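Local coordinates for protein 3-keto-5-aminohexanoate cleavage enzyme (Ralstonia eutropha, PDB 3C6C) that probably cleaves 3-keto-5-aminohexanoate or a related beta-keto acid at a metal site in a TIM beta/alpha-barrel, here occupied by nickel, at residues V24-A29 with G262-G267; A53-A58 with R92-D97; S63-H68 with T96-N101. All blocks are in the same frame, centred on the assembly; numbering follows the deposited sequence.

From the N terminus the chain lays down strand 23-29, turns into helix 47-60, returns as strand 64-70, passes through helix 81-92 and enters strand 99-103. Contact 2 (A53-A58 with R92-D97) and contact 3 (S63-H68 with T96-N101) close short loops within this run; the two overlap in a staggered way and end on the same piece of chain, sharing T96 and D97. Contact 1 (V24-A29 with G262-G267) joins the first barrel strand to the eighth, 264-266, and encloses both. Contacts 1 and 3 pair parallel strands of one sheet, in which 23-29 and 64-70 are neighbours, while contact 2 lies on its helical outside.

Contact 1. Residues V24-A29 with G262-G267; sequences VILTCA and GNVRVG
A29 and R265 meet where A29 CB lies over one face of the guanidinium, 3.5 Å from R265 NE. R265 reaches there because CG is anti to its backbone N (chi1 159°) and the chain runs extended to NE. On the other face of the sheet, L26 CG rests 3.8 Å from V264 CG2, branched apolar groups suited to a surface packed under helices 250-260 and 282-295. The backbones beneath form a parallel ladder: I25 O accepts from V264 N at 2.9 Å, and the bond from T27 N to V264 O is nearly straight. N263 extends the ladder with its side chain, OD1 accepting from I25 N at 2.9 Å with the donor well above the amide plane, while its ND2 is held by Q240. A water bridges T27 OG1 and V264 O, each 2.8 Å away, giving that carbonyl a second donor. Further out, D270 forms a salt bridge with R265 NE and F244 a cation-pi contact, with the nearest atom of the R265 side chain about 4 Å from the nickel. Pairing of the first and eighth barrel strands in this way closes a TIM barrel, with R265 beside its metal site.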
ATOM      1  N   VAL A  24      16.308  15.861 -10.413  1.00 19.50           N
ATOM      2  CA  VAL A  24      16.476  14.422 -10.286  1.00 17.61           C
ATOM      3  C   VAL A  24      17.895  14.020 -10.663  1.00 17.93           C
ATOM      4  O   VAL A  24      18.392  14.377 -11.732  1.00 16.65           O
ATOM      5  CB  VAL A  24      15.481  13.686 -11.227  1.00 16.33           C
ATOM      6  CG1 VAL A  24      15.684  12.148 -11.191  1.00 15.09           C
ATOM      7  CG2 VAL A  24      14.046  14.115 -10.926  1.00 15.88           C
ATOM      8  N   ILE A  25      18.566  13.311  -9.761  1.00 17.24           N
ATOM      9  CA  ILE A  25      19.927  12.810 -10.042  1.00 16.00           C
ATOM     10  C   ILE A  25      19.787  11.610 -10.960  1.00 16.83           C
ATOM     11  O   ILE A  25      19.044  10.675 -10.677  1.00 17.84           O
ATOM     12  CB  ILE A  25      20.726  12.425  -8.770  1.00 16.91           C
ATOM     13  CG1 ILE A  25      20.829  13.638  -7.843  1.00 16.62           C
ATOM     14  CG2 ILE A  25      22.108  11.877  -9.159  1.00 15.80           C
ATOM     15  CD1 ILE A  25      21.436  13.365  -6.443  1.00 16.14           C
ATOM     16  N   LEU A  26      20.509  11.677 -12.070  1.00 15.82           N
ATOM     17  CA  LEU A  26      20.546  10.566 -13.044  1.00 15.94           C
ATOM     18  C   LEU A  26      21.961  10.046 -13.158  1.00 17.12           C
ATOM     19  O   LEU A  26      22.926  10.784 -13.492  1.00 17.24           O
ATOM     20  CB  LEU A  26      20.038  11.017 -14.408  1.00 16.00           C
ATOM     21  CG  LEU A  26      19.852   9.985 -15.588  1.00 17.55           C
ATOM     22  CD1 LEU A  26      19.003  10.612 -16.711  1.00 26.21           C
ATOM     23  CD2 LEU A  26      21.178   9.449 -16.171  1.00 21.15           C
ATOM     24  N   THR A  27      22.052   8.758 -12.843  1.00 15.75           N
ATOM     25  CA  THR A  27      23.277   7.966 -12.980  1.00 16.41           C
ATOM     26  C   THR A  27      23.194   7.105 -14.235  1.00 16.83           C
ATOM     27  O   THR A  27      22.180   6.458 -14.521  1.00 17.71           O
ATOM     28  CB  THR A  27      23.522   7.068 -11.764  1.00 19.37           C
ATOM     29  OG1 THR A  27      23.626   7.875 -10.613  1.00 18.28           O
ATOM     30  CG2 THR A  27      24.822   6.214 -11.921  1.00 21.04           C
ATOM     31  N   CYS A  28      24.265   7.153 -15.005  1.00 16.56           N
ATOM     32  CA  CYS A  28      24.440   6.245 -16.139  1.00 15.01           C
ATOM     33  C   CYS A  28      25.481   5.195 -15.848  1.00 17.99           C
ATOM     34  O   CYS A  28      26.653   5.513 -15.604  1.00 16.79           O
ATOM     35  CB  CYS A  28      24.797   6.981 -17.408  1.00 15.53           C
ATOM     36  SG  CYS A  28      24.712   5.961 -18.897  1.00 19.77           S
ATOM     37  N   ALA A  29      24.989   3.961 -15.801  1.00 16.08           N
ATOM     38  CA  ALA A  29      25.778   2.749 -15.562  1.00 16.39           C
ATOM     39  C   ALA A  29      26.232   2.259 -16.923  1.00 16.11           C
ATOM     40  O   ALA A  29      25.491   1.627 -17.648  1.00 16.36           O
ATOM     41  CB  ALA A  29      24.945   1.674 -14.832  1.00 15.23           C
ATOM     42  N   GLY A 262      12.366   9.763  -5.899  1.00 16.25           N
ATOM     43  CA  GLY A 262      13.688   9.103  -5.986  1.00 17.35           C
ATOM     44  C   GLY A 262      14.518   9.577  -7.155  1.00 18.43           C
ATOM     45  O   GLY A 262      14.058  10.288  -8.047  1.00 17.64           O
ATOM     46  N   ASN A 263      15.792   9.235  -7.083  1.00 15.04           N
ATOM     47  CA  ASN A 263      16.699   9.457  -8.194  1.00 16.56           C
ATOM     48  C   ASN A 263      16.700   8.216  -9.063  1.00 17.31           C
ATOM     49  O   ASN A 263      16.049   7.230  -8.739  1.00 16.06           O
ATOM     50  CB  ASN A 263      18.063   9.808  -7.652  1.00 17.12           C
ATOM     51  CG  ASN A 263      17.996  11.072  -6.816  1.00 17.86           C
ATOM     52  OD1 ASN A 263      17.528  12.103  -7.296  1.00 17.16           O
ATOM     53  ND2 ASN A 263      18.347  10.964  -5.533  1.00 17.21           N
ATOM     54  N   VAL A 264      17.389   8.313 -10.196  1.00 16.24           N
ATOM     55  CA  VAL A 264      17.256   7.338 -11.272  1.00 15.67           C
ATOM     56  C   VAL A 264      18.573   6.888 -11.868  1.00 16.57           C
ATOM     57  O   VAL A 264      19.608   7.498 -11.674  1.00 15.23           O
ATOM     58  CB  VAL A 264      16.322   7.867 -12.417  1.00 16.00           C
ATOM     59  CG1 VAL A 264      14.995   8.385 -11.803  1.00 17.01           C
ATOM     60  CG2 VAL A 264      16.995   8.932 -13.264  1.00 14.56           C
ATOM     61  N   ARG A 265      18.480   5.785 -12.619  1.00 14.89           N
ATOM     62  CA  ARG A 265      19.629   5.166 -13.260  1.00 16.79           C
ATOM     63  C   ARG A 265      19.194   4.479 -14.552  1.00 17.62           C
ATOM     64  O   ARG A 265      18.160   3.802 -14.613  1.00 17.65           O
ATOM     65  CB  ARG A 265      20.313   4.194 -12.283  1.00 16.64           C
ATOM     66  CG  ARG A 265      21.188   3.136 -12.910  1.00 17.65           C
ATOM     67  CD  ARG A 265      22.054   2.433 -11.914  1.00 18.65           C
ATOM     68  NE  ARG A 265      22.444   1.110 -12.393  1.00 17.11           N
ATOM     69  CZ  ARG A 265      23.402   0.370 -11.873  1.00 15.94           C
ATOM     70  NH1 ARG A 265      24.120   0.833 -10.858  1.00 19.45           N
ATOM     71  NH2 ARG A 265      23.609  -0.837 -12.336  1.00 18.47           N
ATOM     72  N   VAL A 266      19.995   4.726 -15.574  1.00 15.48           N
ATOM     73  CA  VAL A 266      19.948   3.998 -16.827  1.00 16.57           C
ATOM     74  C   VAL A 266      21.342   3.569 -17.245  1.00 16.74           C
ATOM     75  O   VAL A 266      22.304   3.768 -16.508  1.00 17.54           O
ATOM     76  CB  VAL A 266      19.229   4.821 -17.953  1.00 19.12           C
ATOM     77  CG1 VAL A 266      17.762   5.142 -17.539  1.00 14.94           C
ATOM     78  CG2 VAL A 266      19.983   6.100 -18.363  1.00 15.90           C
ATOM     79  N   GLY A 267      21.432   2.965 -18.431  1.00 17.43           N
ATOM     80  CA  GLY A 267      22.725   2.527 -18.960  1.00 17.00           C
ATOM     81  C   GLY A 267      22.801   1.111 -19.471  1.00 16.69           C
ATOM     82  O   GLY A 267      21.994   0.269 -19.140  1.00 17.56           O
TER
HETATM   83  O   HOH W   1      21.114   8.028  -9.396  1.00 14.74           O

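Contact 2. Residues A53-A58 with R92-D97; sequences ACVEAA and RSSGTD
V55 and A58, one helical turn apart on helix 47-60, meet the loop that follows helix 81-92. The tight part is the pair A58 and T96: A58 CB lies 3.4 Å from T96 CG2, closer than two methyl carbons usually come. Alanine suits this place because its single methyl lets the loop come close to the helix. In T96, OG1 stands beside the backbone N (chi1 -64°) and near V55, leaving CG2 anti to that N and turned to the helix. The same A58 methyl, CB, also lies 3.9 Å from D97 O, so it touches both a side chain and the backbone of the loop.

The looser half is built around V55, whose branches straddle two loop residues. V55 CG1 approaches T96 OG1 at 3.8 Å, and V55 CG2 reaches S94 OG at 3.6 Å. These are van der Waals contacts between a valine and hydroxyl-bearing side chains, and no hydrogen bond crosses between the segments. The S94 hydroxyl works within its own loop: OG accepts from T96 N at 2.9 Å, forming an ST turn, and is also bonded to V91 O. Serine thus suits a tight turn, and G95 supplies a positive phi of 90° that favours glycine. Toward solvent, the CB of D97 leaves the backbone away from the helix, and its carboxylate pairs with R307 in a salt bridge.

The two segments bury 173 Å² in all, as befits a surface contact. Helix 47-60 lies against strand 64-70 through C54, which touches A65 and I67, and against helix 282-295 through A57. A58 also reaches I98, where the loop runs on into strand 99-103.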
ATOM      1  N   ALA A  53      32.245   6.572 -22.941  1.00 16.14           N
ATOM      2  CA  ALA A  53      30.816   6.330 -22.648  1.00 16.00           C
ATOM      3  C   ALA A  53      30.369   7.229 -21.493  1.00 16.95           C
ATOM      4  O   ALA A  53      29.254   7.730 -21.480  1.00 17.84           O
ATOM      5  CB  ALA A  53      30.555   4.836 -22.328  1.00 17.17           C
ATOM      6  N   CYS A  54      31.258   7.441 -20.522  1.00 15.43           N
ATOM      7  CA  CYS A  54      30.961   8.351 -19.397  1.00 15.93           C
ATOM      8  C   CYS A  54      30.771   9.763 -19.899  1.00 18.45           C
ATOM      9  O   CYS A  54      29.891  10.488 -19.452  1.00 17.15           O
ATOM     10  CB  CYS A  54      32.075   8.332 -18.323  1.00 18.22           C
ATOM     11  SG  CYS A  54      32.282   6.750 -17.476  1.00 19.36           S
ATOM     12  N   VAL A  55      31.647  10.161 -20.817  1.00 17.60           N
ATOM     13  CA  VAL A  55      31.609  11.513 -21.379  1.00 18.49           C
ATOM     14  C   VAL A  55      30.347  11.719 -22.219  1.00 17.48           C
ATOM     15  O   VAL A  55      29.694  12.751 -22.137  1.00 17.55           O
ATOM     16  CB  VAL A  55      32.911  11.840 -22.175  1.00 18.78           C
ATOM     17  CG1 VAL A  55      32.774  13.182 -22.944  1.00 17.02           C
ATOM     18  CG2 VAL A  55      34.114  11.896 -21.198  1.00 15.51           C
ATOM     19  N   GLU A  56      30.025  10.721 -23.010  1.00 17.29           N
ATOM     20  CA  GLU A  56      28.802  10.697 -23.833  1.00 17.97           C
ATOM     21  C   GLU A  56      27.547  10.838 -22.958  1.00 17.92           C
ATOM     22  O   GLU A  56      26.623  11.620 -23.241  1.00 18.18           O
ATOM     23  CB  GLU A  56      28.759   9.371 -24.617  1.00 19.01           C
ATOM     24  CG  GLU A  56      27.515   9.096 -25.452  1.00 17.72           C
ATOM     25  CD  GLU A  56      27.564   7.689 -26.025  1.00 23.54           C
ATOM     26  OE1 GLU A  56      28.355   7.440 -26.963  1.00 27.02           O
ATOM     27  OE2 GLU A  56      26.852   6.814 -25.543  1.00 24.26           O
ATOM     28  N   ALA A  57      27.539  10.094 -21.864  1.00 16.79           N
ATOM     29  CA  ALA A  57      26.435  10.174 -20.901  1.00 17.11           C
ATOM     30  C   ALA A  57      26.341  11.580 -20.293  1.00 16.33           C
ATOM     31  O   ALA A  57      25.268  12.167 -20.209  1.00 19.24           O
ATOM     32  CB  ALA A  57      26.568   9.110 -19.790  1.00 15.14           C
ATOM     33  N   ALA A  58      27.499  12.136 -19.923  1.00 17.71           N
ATOM     34  CA  ALA A  58      27.556  13.484 -19.338  1.00 17.45           C
ATOM     35  C   ALA A  58      26.970  14.512 -20.299  1.00 16.21           C
ATOM     36  O   ALA A  58      26.171  15.377 -19.940  1.00 17.56           O
ATOM     37  CB  ALA A  58      29.021  13.866 -18.965  1.00 16.63           C
ATOM     38  N   ARG A  92      38.545  12.353 -16.254  1.00 19.21           N
ATOM     39  CA  ARG A  92      38.964  13.569 -15.547  1.00 20.83           C
ATOM     40  C   ARG A  92      39.737  14.531 -16.439  1.00 22.27           C
ATOM     41  O   ARG A  92      39.811  15.718 -16.132  1.00 26.13           O
ATOM     42  CB  ARG A  92      39.787  13.258 -14.285  1.00 18.81           C
ATOM     43  CG  ARG A  92      38.917  12.804 -13.144  1.00 17.84           C
ATOM     44  CD  ARG A  92      39.709  12.285 -11.964  1.00 20.19           C
ATOM     45  NE  ARG A  92      38.849  11.953 -10.839  1.00 23.14           N
ATOM     46  CZ  ARG A  92      39.211  11.146  -9.844  1.00 26.53           C
ATOM     47  NH1 ARG A  92      40.401  10.578  -9.861  1.00 24.30           N
ATOM     48  NH2 ARG A  92      38.385  10.896  -8.850  1.00 23.00           N
ATOM     49  N   SER A  93      40.295  14.014 -17.521  1.00 18.45           N
ATOM     50  CA  SER A  93      41.110  14.822 -18.434  1.00 19.98           C
ATOM     51  C   SER A  93      40.370  15.078 -19.744  1.00 19.81           C
ATOM     52  O   SER A  93      40.922  15.580 -20.716  1.00 19.54           O
ATOM     53  CB  SER A  93      42.480  14.199 -18.661  1.00 19.43           C
ATOM     54  OG  SER A  93      42.418  12.956 -19.306  1.00 19.06           O
ATOM     55  N   SER A  94      39.092  14.754 -19.728  1.00 19.97           N
ATOM     56  CA  SER A  94      38.283  14.784 -20.948  1.00 18.42           C
ATOM     57  C   SER A  94      37.798  16.163 -21.307  1.00 19.07           C
ATOM     58  O   SER A  94      37.383  16.419 -22.437  1.00 21.99           O
ATOM     59  CB  SER A  94      37.034  13.918 -20.788  1.00 20.51           C
ATOM     60  OG  SER A  94      36.134  14.515 -19.870  1.00 17.85           O
ATOM     61  N   GLY A  95      37.771  17.002 -20.308  1.00 18.53           N
ATOM     62  CA  GLY A  95      37.192  18.353 -20.423  1.00 20.06           C
ATOM     63  C   GLY A  95      35.710  18.400 -20.090  1.00 21.58           C
ATOM     64  O   GLY A  95      35.084  19.443 -20.154  1.00 22.53           O
ATOM     65  N   THR A  96      35.194  17.243 -19.706  1.00 20.92           N
ATOM     66  CA  THR A  96      33.796  17.085 -19.300  1.00 20.87           C
ATOM     67  C   THR A  96      33.757  16.561 -17.884  1.00 20.80           C
ATOM     68  O   THR A  96      34.441  15.604 -17.550  1.00 22.85           O
ATOM     69  CB  THR A  96      33.037  16.127 -20.238  1.00 21.51           C
ATOM     70  OG1 THR A  96      32.966  16.689 -21.560  1.00 20.91           O
ATOM     71  CG2 THR A  96      31.617  15.844 -19.726  1.00 24.58           C
ATOM     72  N   ASP A  97      32.949  17.225 -17.063  1.00 20.93           N
ATOM     73  CA  ASP A  97      32.734  16.846 -15.652  1.00 20.42           C
ATOM     74  C   ASP A  97      31.494  15.982 -15.484  1.00 19.54           C
ATOM     75  O   ASP A  97      30.473  16.129 -16.178  1.00 22.50           O
ATOM     76  CB  ASP A  97      32.624  18.081 -14.774  1.00 21.88           C
ATOM     77  CG  ASP A  97      32.412  17.751 -13.309  1.00 25.05           C
ATOM     78  OD1 ASP A  97      33.220  16.983 -12.717  1.00 22.13           O
ATOM     79  OD2 ASP A  97      31.470  18.322 -12.734  1.00 25.41           O
TER

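Contact 3. Residues S63-H68 with T96-N101; sequences SVAHIH and TDIVLN. With NI (nickel (II) ion), chain B.
H66 and N101 face each other on neighbouring parallel strands of the TIM barrel, their side chains on the same face of the sheet as V64 and V99. The imidazole and amide planes stand 77° apart, and N101 OD1 meets the ring at its edge, near the ring plane, taking a weak hydrogen bond from H66 ND1 at 3.3 Å. Histidine suits this position because its two ring nitrogens serve different partners: ND1 turns to the asparagine while NE2 binds nickel at 2.3 Å. With CG anti to the backbone N (chi1 177°), the ring is carried along the sheet face toward the metal. N101 is a second-shell residue, contacting the metal ligand H66, and its OD1 is also hydrogen-bonded to S145, consistent with a fixed position.

Behind this pair V64 CG1 packs against N101 CB at 3.7 Å. A65 and L100 lie on the opposite face. A65 CB meets I98 CD1 at 3.9 Å, and the I67 and L100 side chains cross at a slant, CD1 to CD2 3.8 Å. A65 and I67 touch helix 47-60 through C54; I67, I98 and L100 touch helix 81-92. The backbones are laced by A65 N to V99 O, N101 N to A65 O and I67 N to N101 O, each 2.9 Å long. H68 and E269 complete the protein ligands of the nickel, with three waters at its remaining positions. H68 NE2 binds at 2.3 Å, and H66 CD2 lies at the edge of the H68 ring, in its plane.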
ATOM      1  N   SER A  63      24.188  13.006 -14.432  1.00 17.99           N
ATOM      2  CA  SER A  63      24.750  13.628 -13.225  1.00 15.66           C
ATOM      3  C   SER A  63      25.986  12.867 -12.729  1.00 17.87           C
ATOM      4  O   SER A  63      26.934  13.453 -12.210  1.00 17.63           O
ATOM      5  CB  SER A  63      23.728  13.654 -12.077  1.00 17.08           C
ATOM      6  OG  SER A  63      22.400  13.927 -12.523  1.00 16.04           O
ATOM      7  N   VAL A  64      25.889  11.553 -12.860  1.00 16.97           N
ATOM      8  CA  VAL A  64      26.828  10.583 -12.317  1.00 17.15           C
ATOM      9  C   VAL A  64      27.060   9.459 -13.334  1.00 16.46           C
ATOM     10  O   VAL A  64      26.123   9.055 -14.052  1.00 17.33           O
ATOM     11  CB  VAL A  64      26.285   9.952 -10.964  1.00 19.06           C
ATOM     12  CG1 VAL A  64      27.344   9.050 -10.301  1.00 19.05           C
ATOM     13  CG2 VAL A  64      25.800  11.046  -9.958  1.00 15.81           C
ATOM     14  N   ALA A  65      28.290   8.956 -13.370  1.00 16.07           N
ATOM     15  CA  ALA A  65      28.671   7.752 -14.140  1.00 19.35           C
ATOM     16  C   ALA A  65      29.061   6.627 -13.188  1.00 17.91           C
ATOM     17  O   ALA A  65      29.969   6.796 -12.362  1.00 17.98           O
ATOM     18  CB  ALA A  65      29.836   8.040 -15.113  1.00 19.13           C
ATOM     19  N   HIS A  66      28.364   5.512 -13.327  1.00 17.52           N
ATOM     20  CA  HIS A  66      28.683   4.275 -12.600  1.00 19.25           C
ATOM     21  C   HIS A  66      29.525   3.374 -13.495  1.00 17.14           C
ATOM     22  O   HIS A  66      29.139   2.992 -14.597  1.00 16.80           O
ATOM     23  CB  HIS A  66      27.418   3.579 -12.098  1.00 17.97           C
ATOM     24  CG  HIS A  66      27.675   2.276 -11.408  1.00 19.73           C
ATOM     25  ND1 HIS A  66      28.208   2.186 -10.137  1.00 20.93           N
ATOM     26  CD2 HIS A  66      27.538   1.001 -11.847  1.00 17.68           C
ATOM     27  CE1 HIS A  66      28.316   0.907  -9.799  1.00 20.90           C
ATOM     28  NE2 HIS A  66      27.913   0.170 -10.821  1.00 19.97           N
ATOM     29  N   ILE A  67      30.714   3.071 -12.986  1.00 16.84           N
ATOM     30  CA  ILE A  67      31.808   2.479 -13.751  1.00 17.62           C
ATOM     31  C   ILE A  67      32.263   1.110 -13.228  1.00 14.66           C
ATOM     32  O   ILE A  67      32.494   0.907 -12.026  1.00 15.06           O
ATOM     33  CB  ILE A  67      33.029   3.450 -13.707  1.00 19.23           C
ATOM     34  CG1 ILE A  67      32.717   4.747 -14.450  1.00 19.52           C
ATOM     35  CG2 ILE A  67      34.320   2.778 -14.219  1.00 17.74           C
ATOM     36  CD1 ILE A  67      33.623   5.903 -13.979  1.00 18.41           C
ATOM     37  N   HIS A  68      32.287   0.186 -14.169  1.00 16.60           N
ATOM     38  CA  HIS A  68      32.986  -1.100 -14.061  1.00 16.40           C
ATOM     39  C   HIS A  68      34.082  -1.077 -15.109  1.00 16.54           C
ATOM     40  O   HIS A  68      34.078  -0.270 -16.033  1.00 16.36           O
ATOM     41  CB  HIS A  68      32.095  -2.290 -14.429  1.00 19.29           C
ATOM     42  CG  HIS A  68      31.049  -2.636 -13.418  1.00 17.53           C
ATOM     43  ND1 HIS A  68      31.015  -3.850 -12.770  1.00 18.56           N
ATOM     44  CD2 HIS A  68      29.966  -1.949 -12.994  1.00 19.88           C
ATOM     45  CE1 HIS A  68      29.977  -3.879 -11.956  1.00 21.08           C
ATOM     46  NE2 HIS A  68      29.324  -2.735 -12.070  1.00 19.75           N
ATOM     47  N   THR A  96      35.194  17.243 -19.706  1.00 20.92           N
ATOM     48  CA  THR A  96      33.796  17.085 -19.300  1.00 20.87           C
ATOM     49  C   THR A  96      33.757  16.561 -17.884  1.00 20.80           C
ATOM     50  O   THR A  96      34.441  15.604 -17.550  1.00 22.85           O
ATOM     51  CB  THR A  96      33.037  16.127 -20.238  1.00 21.51           C
ATOM     52  OG1 THR A  96      32.966  16.689 -21.560  1.00 20.91           O
ATOM     53  CG2 THR A  96      31.617  15.844 -19.726  1.00 24.58           C
ATOM     54  N   ASP A  97      32.949  17.225 -17.063  1.00 20.93           N
ATOM     55  CA  ASP A  97      32.734  16.846 -15.652  1.00 20.42           C
ATOM     56  C   ASP A  97      31.494  15.982 -15.484  1.00 19.54           C
ATOM     57  O   ASP A  97      30.473  16.129 -16.178  1.00 22.50           O
ATOM     58  CB  ASP A  97      32.624  18.081 -14.774  1.00 21.88           C
ATOM     59  CG  ASP A  97      32.412  17.751 -13.309  1.00 25.05           C
ATOM     60  OD1 ASP A  97      33.220  16.983 -12.717  1.00 22.13           O
ATOM     61  OD2 ASP A  97      31.470  18.322 -12.734  1.00 25.41           O
ATOM     62  N   ILE A  98      31.652  15.054 -14.565  1.00 18.45           N
ATOM     63  CA  ILE A  98      30.594  14.128 -14.110  1.00 19.72           C
ATOM     64  C   ILE A  98      31.067  13.502 -12.781  1.00 19.99           C
ATOM     65  O   ILE A  98      32.274  13.254 -12.594  1.00 20.11           O
ATOM     66  CB  ILE A  98      30.261  13.061 -15.211  1.00 17.77           C
ATOM     67  CG1 ILE A  98      28.995  12.257 -14.842  1.00 18.40           C
ATOM     68  CG2 ILE A  98      31.485  12.150 -15.502  1.00 17.95           C
ATOM     69  CD1 ILE A  98      28.338  11.551 -16.031  1.00 17.39           C
ATOM     70  N   VAL A  99      30.130  13.269 -11.869  1.00 18.02           N
ATOM     71  CA  VAL A  99      30.435  12.610 -10.580  1.00 16.65           C
ATOM     72  C   VAL A  99      30.751  11.152 -10.928  1.00 16.56           C
ATOM     73  O   VAL A  99      30.048  10.544 -11.721  1.00 17.86           O
ATOM     74  CB  VAL A  99      29.268  12.707  -9.555  1.00 15.49           C
ATOM     75  CG1 VAL A  99      29.613  11.969  -8.236  1.00 19.02           C
ATOM     76  CG2 VAL A  99      28.905  14.181  -9.305  1.00 16.74           C
ATOM     77  N   LEU A 100      31.839  10.644 -10.353  1.00 19.57           N
ATOM     78  CA  LEU A 100      32.242   9.248 -10.553  1.00 19.94           C
ATOM     79  C   LEU A 100      31.810   8.346  -9.400  1.00 18.93           C
ATOM     80  O   LEU A 100      32.007   8.647  -8.233  1.00 18.80           O
ATOM     81  CB  LEU A 100      33.753   9.127 -10.744  1.00 18.12           C
ATOM     82  CG  LEU A 100      34.390   9.949 -11.848  1.00 20.63           C
ATOM     83  CD1 LEU A 100      35.894   9.735 -11.897  1.00 23.12           C
ATOM     84  CD2 LEU A 100      33.701   9.647 -13.166  1.00 19.55           C
ATOM     85  N   ASN A 101      31.198   7.242  -9.800  1.00 17.30           N
ATOM     86  CA  ASN A 101      30.723   6.165  -8.902  1.00 15.94           C
ATOM     87  C   ASN A 101      31.341   4.846  -9.377  1.00 17.00           C
ATOM     88  O   ASN A 101      30.952   4.262 -10.397  1.00 17.01           O
ATOM     89  CB  ASN A 101      29.178   6.148  -8.887  1.00 15.25           C
ATOM     90  CG  ASN A 101      28.578   4.960  -8.105  1.00 18.21           C
ATOM     91  OD1 ASN A 101      29.280   4.058  -7.669  1.00 20.85           O
ATOM     92  ND2 ASN A 101      27.246   4.956  -7.963  1.00 17.57           N
TER
HETATM   93 NI    NI B 298      27.381  -2.018 -11.005  0.70 21.29          NI
HETATM   94  O   HOH W   2      26.841  -4.137 -10.913  1.00 33.59           O
HETATM   95  O   HOH W   3      28.079  -2.343  -9.051  1.00 24.14           O
HETATM   96  O   HOH W   4      25.371  -1.788  -9.720  1.00 24.33           O